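Chromosome partition protein Smc (PDB 5XNS) probably acts in chromosome condensation and partitioning, its N- and C-terminal parts joining into an ABC-type ATPase head that binds ATP and meets the condensation protein ScpA. Local coordinates at residues K18-P23 with S386-L391; T29-A34 with I377-R382; V101-V106 with S113-G118; D138-V143 with K325-Y330; I256-S261 with I321-P326. All coordinates share one frame; numbering follows the deposited sequence.

Contact 1: residues K18-P23 with S386-L391; sequences KKVVIP and SKVVSL
V20 opens the contact with both of its methyls. CG1 meets CG1 of V388 at 4.0 Å, the two side chains passing at an oblique angle, while V20 CG2 rests 4.1 Å from the carbonyl oxygen of S386. At V21 it is the backbone that takes part: its O lies 3.9 Å from CG2 of V388, the branch that sits between backbone N and carbonyl carbon at chi1 -48°. I22 returns to V388 from another direction, its CG1 reaching V388 CG1 at 4.2 Å with the chains roughly perpendicular. V388 is thus held by three successive residues, one methyl taking V20 and I22, the other the V21 carbonyl. P23 closes the row, its CG 4.2 Å from CB of S390. The hydroxyls turn elsewhere: S386 OG bonds S14 OG and S37 O of the ATP-binding loop, and S390 OG bonds F62 N of the ScpA chain. K387 forms a salt bridge with E49 of that chain. No hydrogen bond joins the two segments, and their strand axes stay 7.6 Å apart at 37°, so this is apolar contact between sheets and not strand pairing. Strand 20-23 ends the antiparallel sheet and 386-392 the mixed sheet; their edges meet where the two sheets of an SMC-type ABC ATPase head come together, beside ScpA.

Contact 2: residues T29-A34 with I377-R382; sequences TAIVGA and IGVSMR
Strands 29-32 and 377-381 run parallel, their axes 4.8 Å apart at 15°, and three backbone bonds join them: I377 N to A30 O, V32 N to I377 O and V379 N to V32 O, each 2.8 Å. This is the parallel core of the mixed sheet of a P-loop NTPase, where strand 28-32 runs into the ATP-binding loop. I31 and I377 lie side by side on one face, CD1 of I31 being 3.7 Å from CB of I377. T29 extends that row: chi1 of -49° sets OG1, bonded to S25 N, beside the backbone N and leaves CG2 anti to it, 3.7 Å from I377 CG1. Further along, I31 CG2 touches V379 CG2 at 3.8 Å, and helix 39-49 covers both through K39 and I42. V32 faces the other side, where CG2 lies over the backbone of G378 and L46 of the ScpA chain packs on it. Beyond the ladder a water accepts from A34 N at 2.9 Å and donates to V379 O at 2.7 Å.

Contact 3: residues V101-V106 with S113-G118; sequences VIRRRV and SYWLNG
R104 and Y114 form a non-hydrogen-bonded pair in this antiparallel hairpin, their side chains side by side and pointing the same way. CB of R104 starts 3.8 Å from S113 O. CG then passes over the face of the Y114 ring, 4.1 Å from its centroid and 25° off the normal, a CH-pi contact. CD follows at 3.5 Å from Y114 CE1. NE comes 3.4 Å from Y114 OH, at too poor an angle for a hydrogen bond, since the hydroxyl lies over a guanidinium face. All torsions are close to 180°, which carries the tip past the ring: NH1 bonds the carbonyls of G52 and F48, and NH2 bonds S112 OG. W115, on the other face of the hairpin, is met from one side by both arginine chains, CE3 3.8 Å from R103 CG and CH2 3.8 Å from R105 CD. At the hairpin's other end N117 OD1 accepts from V101 N at 2.7 Å, the donor 40° above the carbonyl plane. The chemistry implies a division of labour: the R104 stem covers a face of Y114, the stems of R103 and R105 pack against W115, and charged ends find partners beyond the two segments, as R105 does in its salt bridge to E81.

Contact 4: residues D138-V143 with K325-Y330; sequences DGYNIV and KPAPFY
N141 ND2 donates to F329 O at 2.8 Å, with an N-H...O angle of 159° and the acceptor close to the amide plane. At the other end of this buried amide, OD1 bonds S136 OG, so both polar atoms have partners and the amide's rotation is fixed. The torsion chi1 of 57° places CG between backbone N and carbonyl carbon; ND2 then lies over a face of the F329 ring, and CB comes 3.3 Å from CD1 of Y330. Y140 meets Y330 obliquely, ring planes at 74° and CE1 to CE1 at 3.8 Å. Their hydroxyls are 2.7 Å apart, a doubtful hydrogen bond because the position of Y330 OH is uncertain. I142 CG1 adds an apolar touch at 4.3 Å from CE1 of F329. In the fold, strand 142-143 runs parallel to 329-333, which ends at D333 much as a Walker B strand would. Y140 packs on V318 and I321 of helix 307-324 and on L162 and I166 of helix 156-167, while I142 leans on L47 of helix 39-49.

Contact 5: residues I256-S261 with I321-P326; sequences ISRNFS and IQKFKP
The N259 amide and the R258 guanidinium are the flat groups that meet the extended chain of K323. The N259 amide crosses that chain obliquely, ND2 3.5 Å from K323 CB and OD1 3.5 Å from K323 CD. R258 brings its guanidinium edge to the same oxygen: NH2 donates to N259 OD1 at 2.9 Å, with an N-H...O angle of 167°, in both the guanidinium and the carbonyl plane, and NE adds a weak bond. The bend of its chain at chi3 (63°) turns the guanidinium to N259 OD1 and towards K323. ND2 bonds A320 O, so the amide is gripped at both ends. I256 CG1 approaches a third flat group, the F324 ring, obliquely, 3.9 Å from F324 CG, and lies 3.7 Å from F324 CB. CG2 of I256 meets I321 CG1 at 4.1 Å, which makes this isoleucine the apolar bridge to both residues. R258 NH2 and K323 NZ, 4.3 Å apart, carry like charges, perhaps eased by N259 OD1, which R258 holds, and by a long, weak ion pair of K323 with E262. R258, K323 and F324 also touch a crystal neighbour, which may influence their poses. Segment 256-261 lies on helix 210-267, whose earlier part is predicted coiled coil; here it packs on the end of helix 307-324, where the coiled-coil arm meets the ATPase head of an SMC protein.

How the contacts relate
Contacts 1 and 2 form one block, their centres 9 Å apart, and the backbones join directly: V389 O lies 2.8 Å from G378 N and K387 N 2.8 Å from S380 O, both probable hydrogen bonds. Both adjoin the ATP-binding loop, contact 2 containing its A34 and contact 1 bringing S386 to about 4 Å from G38, side chain to side chain. Contact 4 stands on the same mixed sheet, 22 Å from contact 2 between centres. Contact 5 shares K325 and P326 with contact 4 and lies where helix 210-267 of the arm packs on the head. Contact 3, remote from the nucleotide site, lies on the antiparallel sheet that strand 20-23 of contact 1 borders.

Contact 1: residues K18-P23 with S386-L391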
# COMPACT_ATOMS: atom_id res chain seq x y z
N LYS A 18 -5.28 -4.33 26.22
CA LYS A 18 -6.57 -4.84 25.78
C LYS A 18 -6.65 -4.73 24.26
O LYS A 18 -6.53 -3.63 23.71
CB LYS A 18 -7.70 -4.06 26.45
CG LYS A 18 -9.11 -4.52 26.08
CD LYS A 18 -9.88 -5.03 27.30
CE LYS A 18 -11.20 -5.72 26.90
NZ LYS A 18 -11.01 -6.92 26.02
N LYS A 19 -6.82 -5.88 23.58
CA LYS A 19 -6.83 -5.94 22.12
C LYS A 19 -7.76 -4.89 21.52
O LYS A 19 -8.89 -4.71 21.99
CB LYS A 19 -7.25 -7.35 21.68
CG LYS A 19 -7.55 -7.54 20.23
CD LYS A 19 -8.21 -8.89 19.96
CE LYS A 19 -7.23 -10.04 20.13
NZ LYS A 19 -7.83 -11.34 19.66
N VAL A 20 -7.28 -4.17 20.50
CA VAL A 20 -8.07 -3.15 19.80
C VAL A 20 -8.30 -3.62 18.36
O VAL A 20 -7.34 -3.97 17.66
CB VAL A 20 -7.39 -1.77 19.86
CG1 VAL A 20 -8.05 -0.79 18.90
CG2 VAL A 20 -7.44 -1.22 21.29
N VAL A 21 -9.56 -3.68 17.94
CA VAL A 21 -9.92 -4.17 16.61
C VAL A 21 -10.32 -2.99 15.74
O VAL A 21 -11.21 -2.21 16.09
CB VAL A 21 -11.07 -5.19 16.66
CG1 VAL A 21 -11.27 -5.76 15.23
CG2 VAL A 21 -10.78 -6.28 17.68
N ILE A 22 -9.66 -2.87 14.59
CA ILE A 22 -9.87 -1.80 13.63
C ILE A 22 -10.53 -2.40 12.39
O ILE A 22 -9.87 -3.13 11.63
CB ILE A 22 -8.55 -1.09 13.30
CG1 ILE A 22 -8.08 -0.34 14.55
CG2 ILE A 22 -8.74 -0.11 12.14
CD1 ILE A 22 -6.62 -0.22 14.65
N PRO A 23 -11.82 -2.18 12.17
CA PRO A 23 -12.48 -2.71 10.98
C PRO A 23 -12.29 -1.76 9.80
O PRO A 23 -12.00 -0.58 9.97
CB PRO A 23 -13.95 -2.77 11.42
CG PRO A 23 -14.09 -1.54 12.31
CD PRO A 23 -12.73 -1.37 12.99
N SER A 386 -4.46 4.45 23.16
CA SER A 386 -5.29 4.79 22.01
C SER A 386 -6.52 3.89 21.96
O SER A 386 -6.44 2.69 22.21
CB SER A 386 -4.50 4.64 20.71
OG SER A 386 -3.43 5.57 20.65
N LYS A 387 -7.67 4.48 21.62
CA LYS A 387 -8.87 3.70 21.41
C LYS A 387 -9.63 4.24 20.20
O LYS A 387 -9.40 5.37 19.75
CB LYS A 387 -9.75 3.70 22.68
CG LYS A 387 -10.31 5.07 23.02
CD LYS A 387 -11.79 5.12 22.69
CE LYS A 387 -12.38 6.48 22.97
NZ LYS A 387 -13.69 6.62 22.28
N VAL A 388 -10.56 3.43 19.68
CA VAL A 388 -11.18 3.73 18.39
C VAL A 388 -12.70 3.70 18.49
O VAL A 388 -13.29 2.98 19.30
CB VAL A 388 -10.70 2.79 17.26
CG1 VAL A 388 -9.17 2.66 17.27
CG2 VAL A 388 -11.37 1.43 17.36
N VAL A 389 -13.32 4.48 17.61
CA VAL A 389 -14.76 4.53 17.42
C VAL A 389 -15.02 4.48 15.92
O VAL A 389 -14.35 5.20 15.16
CB VAL A 389 -15.35 5.82 18.03
CG1 VAL A 389 -16.83 5.95 17.68
CG2 VAL A 389 -15.13 5.84 19.55
N SER A 390 -15.97 3.65 15.49
CA SER A 390 -16.19 3.42 14.07
C SER A 390 -17.54 3.95 13.60
O SER A 390 -18.57 3.77 14.27
CB SER A 390 -16.08 1.94 13.72
OG SER A 390 -16.91 1.16 14.57
N LEU A 391 -17.54 4.55 12.41
CA LEU A 391 -18.68 5.26 11.86
C LEU A 391 -18.85 4.87 10.40
O LEU A 391 -17.86 4.84 9.66
CB LEU A 391 -18.49 6.77 11.98
CG LEU A 391 -19.59 7.69 11.46
CD1 LEU A 391 -20.79 7.62 12.40
CD2 LEU A 391 -19.05 9.12 11.33

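Contact 2: residues T29-A34 with I377-R382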
# COMPACT_ATOMS: atom_id res chain seq x y z
N THR A 29 -11.64 3.66 3.53
CA THR A 29 -11.65 3.97 4.97
C THR A 29 -10.74 5.16 5.26
O THR A 29 -9.61 5.20 4.78
CB THR A 29 -11.17 2.76 5.79
OG1 THR A 29 -11.86 1.58 5.38
CG2 THR A 29 -11.41 3.01 7.29
N ALA A 30 -11.23 6.10 6.07
CA ALA A 30 -10.39 7.17 6.62
C ALA A 30 -10.14 6.89 8.10
O ALA A 30 -11.08 6.57 8.84
CB ALA A 30 -11.03 8.56 6.44
N ILE A 31 -8.87 6.98 8.51
CA ILE A 31 -8.46 6.82 9.91
C ILE A 31 -8.14 8.21 10.45
O ILE A 31 -7.14 8.82 10.06
CB ILE A 31 -7.23 5.91 10.06
CG1 ILE A 31 -7.36 4.62 9.25
CG2 ILE A 31 -7.01 5.59 11.53
CD1 ILE A 31 -8.51 3.77 9.65
N VAL A 32 -8.97 8.74 11.35
CA VAL A 32 -8.90 10.16 11.68
C VAL A 32 -8.76 10.34 13.18
O VAL A 32 -9.01 9.43 13.97
CB VAL A 32 -10.12 10.94 11.16
CG1 VAL A 32 -10.41 10.54 9.70
CG2 VAL A 32 -11.33 10.68 12.05
N GLY A 33 -8.38 11.55 13.56
CA GLY A 33 -8.15 11.91 14.95
C GLY A 33 -7.09 12.99 15.04
O GLY A 33 -6.45 13.36 14.06
N ALA A 34 -6.91 13.49 16.27
CA ALA A 34 -5.88 14.48 16.55
C ALA A 34 -4.50 13.95 16.20
O ALA A 34 -4.24 12.74 16.22
CB ALA A 34 -5.91 14.86 18.04
N ILE A 377 -12.78 5.70 10.91
CA ILE A 377 -12.33 5.14 12.18
C ILE A 377 -11.72 6.30 12.92
O ILE A 377 -10.72 6.87 12.46
CB ILE A 377 -11.32 3.99 11.99
CG1 ILE A 377 -11.82 2.94 10.99
CG2 ILE A 377 -11.03 3.31 13.31
CD1 ILE A 377 -13.15 2.34 11.38
N GLY A 378 -12.33 6.69 14.04
CA GLY A 378 -11.84 7.79 14.83
C GLY A 378 -10.96 7.25 15.93
O GLY A 378 -11.31 6.26 16.58
N VAL A 379 -9.81 7.87 16.12
CA VAL A 379 -8.82 7.43 17.09
C VAL A 379 -8.59 8.56 18.07
O VAL A 379 -8.43 9.72 17.66
CB VAL A 379 -7.49 7.02 16.43
CG1 VAL A 379 -6.52 6.41 17.47
CG2 VAL A 379 -7.73 6.07 15.28
N SER A 380 -8.57 8.23 19.36
CA SER A 380 -8.25 9.20 20.39
C SER A 380 -7.47 8.50 21.49
O SER A 380 -7.64 7.31 21.74
CB SER A 380 -9.52 9.84 20.96
OG SER A 380 -10.30 8.84 21.59
N MET A 381 -6.60 9.26 22.15
CA MET A 381 -5.74 8.73 23.19
C MET A 381 -6.34 9.09 24.55
O MET A 381 -6.49 10.27 24.87
CB MET A 381 -4.32 9.25 23.07
CG MET A 381 -3.32 8.32 23.71
SD MET A 381 -1.61 8.80 23.44
CE MET A 381 -1.52 10.27 24.46
N ARG A 382 -6.70 8.06 25.32
CA ARG A 382 -7.30 8.20 26.65
C ARG A 382 -6.31 7.61 27.67
O ARG A 382 -6.17 6.39 27.77
CB ARG A 382 -8.65 7.49 26.69
CG ARG A 382 -9.42 7.63 28.00
CD ARG A 382 -10.89 7.21 27.83
NE ARG A 382 -11.04 5.75 27.89
CZ ARG A 382 -11.32 5.06 29.00
NH1 ARG A 382 -11.47 5.69 30.16
NH2 ARG A 382 -11.43 3.73 28.95
O HOH W 1 -8.40 12.34 18.45

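Contact 3: residues V101-V106 with S113-G118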
# COMPACT_ATOMS: atom_id res chain seq x y z
N VAL A 101 -5.14 -15.11 7.84
CA VAL A 101 -4.72 -14.34 9.00
C VAL A 101 -3.20 -14.39 9.11
O VAL A 101 -2.61 -15.48 9.14
CB VAL A 101 -5.39 -14.85 10.29
CG1 VAL A 101 -5.05 -13.94 11.46
CG2 VAL A 101 -6.89 -14.92 10.08
N ILE A 102 -2.58 -13.23 9.14
CA ILE A 102 -1.16 -13.10 9.42
C ILE A 102 -1.02 -12.41 10.77
O ILE A 102 -1.69 -11.40 11.03
CB ILE A 102 -0.42 -12.34 8.32
CG1 ILE A 102 -0.52 -13.13 7.01
CG2 ILE A 102 1.05 -12.14 8.71
CD1 ILE A 102 -0.11 -12.36 5.77
N ARG A 103 -0.20 -12.99 11.64
CA ARG A 103 0.01 -12.49 12.99
C ARG A 103 1.50 -12.39 13.23
O ARG A 103 2.24 -13.30 12.87
CB ARG A 103 -0.67 -13.42 14.00
CG ARG A 103 -0.42 -13.10 15.48
CD ARG A 103 -1.29 -14.00 16.38
NE ARG A 103 -2.69 -13.57 16.37
CZ ARG A 103 -3.68 -14.17 15.71
NH1 ARG A 103 -3.45 -15.28 15.00
NH2 ARG A 103 -4.91 -13.68 15.77
N ARG A 104 1.95 -11.26 13.79
CA ARG A 104 3.35 -11.10 14.19
C ARG A 104 3.42 -10.63 15.63
O ARG A 104 2.63 -9.77 16.05
CB ARG A 104 4.10 -10.12 13.28
CG ARG A 104 5.54 -9.89 13.68
CD ARG A 104 6.19 -8.82 12.82
NE ARG A 104 7.56 -8.53 13.23
CZ ARG A 104 8.36 -7.64 12.66
NH1 ARG A 104 7.94 -6.92 11.62
NH2 ARG A 104 9.59 -7.46 13.12
N ARG A 105 4.35 -11.20 16.39
CA ARG A 105 4.73 -10.70 17.72
C ARG A 105 6.20 -10.35 17.74
O ARG A 105 7.03 -11.09 17.19
CB ARG A 105 4.51 -11.73 18.82
CG ARG A 105 3.11 -12.06 19.13
CD ARG A 105 3.08 -13.07 20.27
NE ARG A 105 1.71 -13.42 20.58
CZ ARG A 105 1.37 -14.32 21.49
NH1 ARG A 105 0.09 -14.58 21.69
NH2 ARG A 105 2.31 -14.96 22.18
N VAL A 106 6.54 -9.26 18.43
CA VAL A 106 7.93 -8.94 18.70
C VAL A 106 8.10 -8.82 20.22
O VAL A 106 7.20 -8.37 20.93
CB VAL A 106 8.37 -7.66 17.95
CG1 VAL A 106 7.59 -6.45 18.43
CG2 VAL A 106 9.86 -7.44 18.08
N SER A 113 8.07 -13.42 16.01
CA SER A 113 7.43 -14.66 15.60
C SER A 113 6.27 -14.35 14.67
O SER A 113 5.62 -13.30 14.79
CB SER A 113 6.93 -15.46 16.79
OG SER A 113 7.99 -15.74 17.68
N TYR A 114 5.98 -15.28 13.75
CA TYR A 114 4.90 -15.12 12.79
C TYR A 114 4.01 -16.34 12.81
O TYR A 114 4.46 -17.46 13.06
CB TYR A 114 5.42 -14.91 11.36
CG TYR A 114 6.21 -13.65 11.13
CD1 TYR A 114 5.61 -12.50 10.61
CD2 TYR A 114 7.57 -13.60 11.40
CE1 TYR A 114 6.34 -11.34 10.38
CE2 TYR A 114 8.31 -12.45 11.18
CZ TYR A 114 7.70 -11.32 10.67
OH TYR A 114 8.45 -10.20 10.45
N TRP A 115 2.73 -16.11 12.52
CA TRP A 115 1.74 -17.16 12.33
C TRP A 115 0.98 -16.93 11.02
O TRP A 115 0.65 -15.79 10.67
CB TRP A 115 0.75 -17.21 13.48
CG TRP A 115 1.34 -17.68 14.79
CD1 TRP A 115 1.24 -18.93 15.31
CD2 TRP A 115 2.09 -16.91 15.73
NE1 TRP A 115 1.88 -18.99 16.53
CE2 TRP A 115 2.41 -17.76 16.81
CE3 TRP A 115 2.51 -15.58 15.77
CZ2 TRP A 115 3.15 -17.33 17.91
CZ3 TRP A 115 3.25 -15.15 16.86
CH2 TRP A 115 3.56 -16.02 17.92
N LEU A 116 0.69 -18.02 10.32
CA LEU A 116 -0.15 -18.00 9.13
C LEU A 116 -1.34 -18.90 9.45
O LEU A 116 -1.18 -20.11 9.62
CB LEU A 116 0.61 -18.50 7.90
CG LEU A 116 0.27 -17.95 6.51
CD1 LEU A 116 0.52 -19.01 5.45
CD2 LEU A 116 -1.15 -17.41 6.43
N ASN A 117 -2.53 -18.30 9.54
CA ASN A 117 -3.75 -19.02 9.89
C ASN A 117 -3.52 -19.99 11.04
O ASN A 117 -3.79 -21.19 10.94
CB ASN A 117 -4.31 -19.77 8.67
CG ASN A 117 -4.87 -18.83 7.63
OD1 ASN A 117 -5.51 -17.82 7.96
ND2 ASN A 117 -4.64 -19.15 6.36
N GLY A 118 -2.96 -19.47 12.13
CA GLY A 118 -2.76 -20.23 13.34
C GLY A 118 -1.48 -21.05 13.40
O GLY A 118 -1.02 -21.36 14.50

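Contact 4: residues D138-V143 with K325-Y330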
# COMPACT_ATOMS: atom_id res chain seq x y z
N ASP A 138 6.10 -3.28 1.57
CA ASP A 138 6.32 -1.85 1.55
C ASP A 138 6.55 -1.42 0.10
O ASP A 138 7.56 -0.82 -0.27
CB ASP A 138 7.49 -1.47 2.47
CG ASP A 138 7.47 0.02 2.88
OD1 ASP A 138 8.53 0.52 3.35
OD2 ASP A 138 6.42 0.70 2.74
N GLY A 139 5.59 -1.74 -0.77
CA GLY A 139 5.67 -1.39 -2.17
C GLY A 139 5.14 0.00 -2.46
O GLY A 139 4.82 0.79 -1.56
N TYR A 140 5.06 0.31 -3.76
CA TYR A 140 4.68 1.65 -4.18
C TYR A 140 3.29 2.03 -3.66
O TYR A 140 2.99 3.22 -3.52
CB TYR A 140 4.71 1.74 -5.71
CG TYR A 140 3.44 1.24 -6.32
CD1 TYR A 140 2.43 2.13 -6.70
CD2 TYR A 140 3.21 -0.13 -6.48
CE1 TYR A 140 1.23 1.66 -7.24
CE2 TYR A 140 2.04 -0.59 -7.02
CZ TYR A 140 1.04 0.31 -7.39
OH TYR A 140 -0.13 -0.16 -7.92
N ASN A 141 2.42 1.04 -3.41
CA ASN A 141 1.05 1.31 -2.95
C ASN A 141 0.98 1.74 -1.49
O ASN A 141 -0.09 2.11 -1.01
CB ASN A 141 0.18 0.07 -3.14
CG ASN A 141 0.74 -1.15 -2.42
OD1 ASN A 141 1.89 -1.51 -2.63
ND2 ASN A 141 -0.06 -1.77 -1.57
N ILE A 142 2.08 1.67 -0.75
CA ILE A 142 2.11 2.12 0.64
C ILE A 142 2.87 3.43 0.66
O ILE A 142 4.04 3.50 0.24
CB ILE A 142 2.73 1.06 1.56
CG1 ILE A 142 1.80 -0.17 1.57
CG2 ILE A 142 2.99 1.64 2.98
CD1 ILE A 142 2.40 -1.40 2.23
N VAL A 143 2.18 4.49 1.04
CA VAL A 143 2.79 5.81 1.01
C VAL A 143 2.57 6.41 2.39
O VAL A 143 1.60 7.15 2.61
CB VAL A 143 2.21 6.69 -0.12
CG1 VAL A 143 2.93 8.03 -0.20
CG2 VAL A 143 2.31 5.99 -1.48
N LYS A 325 -3.07 -1.58 -13.37
CA LYS A 325 -3.09 -2.83 -12.61
C LYS A 325 -3.34 -2.46 -11.15
O LYS A 325 -2.40 -2.06 -10.44
CB LYS A 325 -1.79 -3.60 -12.75
CG LYS A 325 -1.82 -4.95 -12.04
CD LYS A 325 -0.46 -5.63 -12.02
CE LYS A 325 -0.54 -7.00 -11.34
NZ LYS A 325 -1.53 -7.91 -12.01
N PRO A 326 -4.57 -2.56 -10.66
CA PRO A 326 -4.85 -2.12 -9.29
C PRO A 326 -4.27 -3.10 -8.28
O PRO A 326 -4.39 -4.31 -8.42
CB PRO A 326 -6.39 -2.10 -9.23
CG PRO A 326 -6.88 -2.60 -10.59
CD PRO A 326 -5.73 -3.16 -11.33
N ALA A 327 -3.62 -2.55 -7.25
CA ALA A 327 -3.16 -3.37 -6.14
C ALA A 327 -4.34 -3.71 -5.22
O ALA A 327 -5.38 -3.04 -5.25
CB ALA A 327 -2.08 -2.64 -5.35
N PRO A 328 -4.22 -4.76 -4.40
CA PRO A 328 -5.31 -5.06 -3.46
C PRO A 328 -5.67 -3.90 -2.53
O PRO A 328 -6.87 -3.63 -2.34
CB PRO A 328 -4.78 -6.28 -2.69
CG PRO A 328 -3.92 -7.01 -3.73
CD PRO A 328 -3.22 -5.86 -4.47
N PHE A 329 -4.69 -3.20 -1.96
CA PHE A 329 -5.01 -2.04 -1.13
C PHE A 329 -3.92 -0.98 -1.28
O PHE A 329 -2.79 -1.27 -1.69
CB PHE A 329 -5.19 -2.40 0.34
CG PHE A 329 -3.91 -2.81 1.04
CD1 PHE A 329 -3.12 -1.88 1.67
CD2 PHE A 329 -3.53 -4.13 1.08
CE1 PHE A 329 -1.95 -2.25 2.30
CE2 PHE A 329 -2.36 -4.51 1.73
CZ PHE A 329 -1.57 -3.57 2.33
N TYR A 330 -4.28 0.26 -0.92
CA TYR A 330 -3.38 1.40 -0.84
C TYR A 330 -3.49 1.99 0.56
O TYR A 330 -4.59 2.06 1.13
CB TYR A 330 -3.72 2.48 -1.93
CG TYR A 330 -3.47 1.93 -3.32
CD1 TYR A 330 -2.27 2.18 -3.98
CD2 TYR A 330 -4.41 1.09 -3.94
CE1 TYR A 330 -2.02 1.63 -5.22
CE2 TYR A 330 -4.16 0.53 -5.17
CZ TYR A 330 -2.97 0.81 -5.82
OH TYR A 330 -2.71 0.24 -7.06

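Contact 5: residues I256-S261 with I321-P326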
# COMPACT_ATOMS: atom_id res chain seq x y z
N ILE A 256 0.49 3.27 -18.84
CA ILE A 256 0.68 3.97 -17.58
C ILE A 256 1.13 5.41 -17.82
O ILE A 256 0.71 6.34 -17.12
CB ILE A 256 1.67 3.20 -16.69
CG1 ILE A 256 1.07 1.85 -16.29
CG2 ILE A 256 2.05 4.01 -15.45
CD1 ILE A 256 2.02 0.98 -15.47
N SER A 257 1.97 5.61 -18.83
CA SER A 257 2.38 6.96 -19.20
C SER A 257 1.16 7.82 -19.56
O SER A 257 1.01 8.95 -19.07
CB SER A 257 3.37 6.90 -20.36
OG SER A 257 3.95 8.15 -20.59
N ARG A 258 0.27 7.28 -20.39
CA ARG A 258 -0.97 7.99 -20.70
C ARG A 258 -1.77 8.29 -19.43
O ARG A 258 -2.17 9.43 -19.19
CB ARG A 258 -1.81 7.19 -21.69
CG ARG A 258 -3.09 7.91 -22.12
CD ARG A 258 -4.19 6.92 -22.51
NE ARG A 258 -4.58 6.11 -21.35
CZ ARG A 258 -5.58 5.22 -21.39
NH1 ARG A 258 -6.28 5.04 -22.51
NH2 ARG A 258 -5.88 4.50 -20.30
N ASN A 259 -1.99 7.26 -18.60
CA ASN A 259 -2.67 7.47 -17.32
C ASN A 259 -2.03 8.62 -16.53
O ASN A 259 -2.73 9.50 -16.02
CB ASN A 259 -2.63 6.19 -16.48
CG ASN A 259 -3.49 5.09 -17.04
OD1 ASN A 259 -4.28 5.29 -17.97
ND2 ASN A 259 -3.35 3.90 -16.46
N PHE A 260 -0.70 8.61 -16.43
CA PHE A 260 -0.01 9.58 -15.60
C PHE A 260 -0.26 11.01 -16.07
O PHE A 260 -0.51 11.91 -15.27
CB PHE A 260 1.49 9.27 -15.59
CG PHE A 260 2.32 10.31 -14.88
CD1 PHE A 260 2.33 10.39 -13.50
CD2 PHE A 260 3.13 11.16 -15.61
CE1 PHE A 260 3.11 11.32 -12.86
CE2 PHE A 260 3.91 12.09 -14.97
CZ PHE A 260 3.90 12.19 -13.61
N SER A 261 -0.16 11.23 -17.39
CA SER A 261 -0.44 12.56 -17.95
C SER A 261 -1.88 12.99 -17.69
O SER A 261 -2.12 14.14 -17.31
CB SER A 261 -0.14 12.58 -19.45
OG SER A 261 1.27 12.60 -19.65
N ILE A 321 -0.43 3.84 -12.09
CA ILE A 321 -0.22 2.39 -12.01
C ILE A 321 -1.50 1.70 -11.59
O ILE A 321 -1.91 0.71 -12.22
CB ILE A 321 0.92 2.07 -11.04
CG1 ILE A 321 2.25 2.56 -11.61
CG2 ILE A 321 0.97 0.58 -10.79
CD1 ILE A 321 3.39 2.49 -10.63
N GLN A 322 -2.18 2.22 -10.55
CA GLN A 322 -3.38 1.53 -10.07
C GLN A 322 -4.49 1.52 -11.12
O GLN A 322 -5.38 0.66 -11.05
CB GLN A 322 -3.93 2.14 -8.75
CG GLN A 322 -5.08 3.12 -8.82
CD GLN A 322 -6.52 2.54 -8.98
OE1 GLN A 322 -7.30 3.12 -9.71
NE2 GLN A 322 -6.87 1.47 -8.28
N LYS A 323 -4.50 2.47 -12.05
CA LYS A 323 -5.51 2.43 -13.10
C LYS A 323 -5.21 1.32 -14.10
O LYS A 323 -6.13 0.71 -14.66
CB LYS A 323 -5.62 3.79 -13.80
CG LYS A 323 -6.65 3.82 -14.95
CD LYS A 323 -6.83 5.23 -15.58
CE LYS A 323 -7.84 5.23 -16.76
NZ LYS A 323 -8.16 6.61 -17.27
N PHE A 324 -3.93 1.01 -14.32
CA PHE A 324 -3.55 -0.07 -15.22
C PHE A 324 -3.68 -1.43 -14.55
O PHE A 324 -4.29 -2.34 -15.09
CB PHE A 324 -2.12 0.13 -15.72
CG PHE A 324 -1.67 -0.94 -16.68
CD1 PHE A 324 -2.03 -0.88 -18.02
CD2 PHE A 324 -0.91 -2.00 -16.24
CE1 PHE A 324 -1.63 -1.87 -18.92
CE2 PHE A 324 -0.50 -2.99 -17.12
CZ PHE A 324 -0.86 -2.92 -18.46
N LYS A 325 -3.07 -1.58 -13.37
CA LYS A 325 -3.09 -2.83 -12.61
C LYS A 325 -3.34 -2.46 -11.15
O LYS A 325 -2.40 -2.06 -10.44
CB LYS A 325 -1.79 -3.60 -12.75
CG LYS A 325 -1.82 -4.95 -12.04
CD LYS A 325 -0.46 -5.63 -12.02
CE LYS A 325 -0.54 -7.00 -11.34
NZ LYS A 325 -1.53 -7.91 -12.01
N PRO A 326 -4.57 -2.56 -10.66
CA PRO A 326 -4.85 -2.12 -9.29
C PRO A 326 -4.27 -3.10 -8.28
O PRO A 326 -4.39 -4.31 -8.42
CB PRO A 326 -6.39 -2.10 -9.23
CG PRO A 326 -6.88 -2.60 -10.59
CD PRO A 326 -5.73 -3.16 -11.33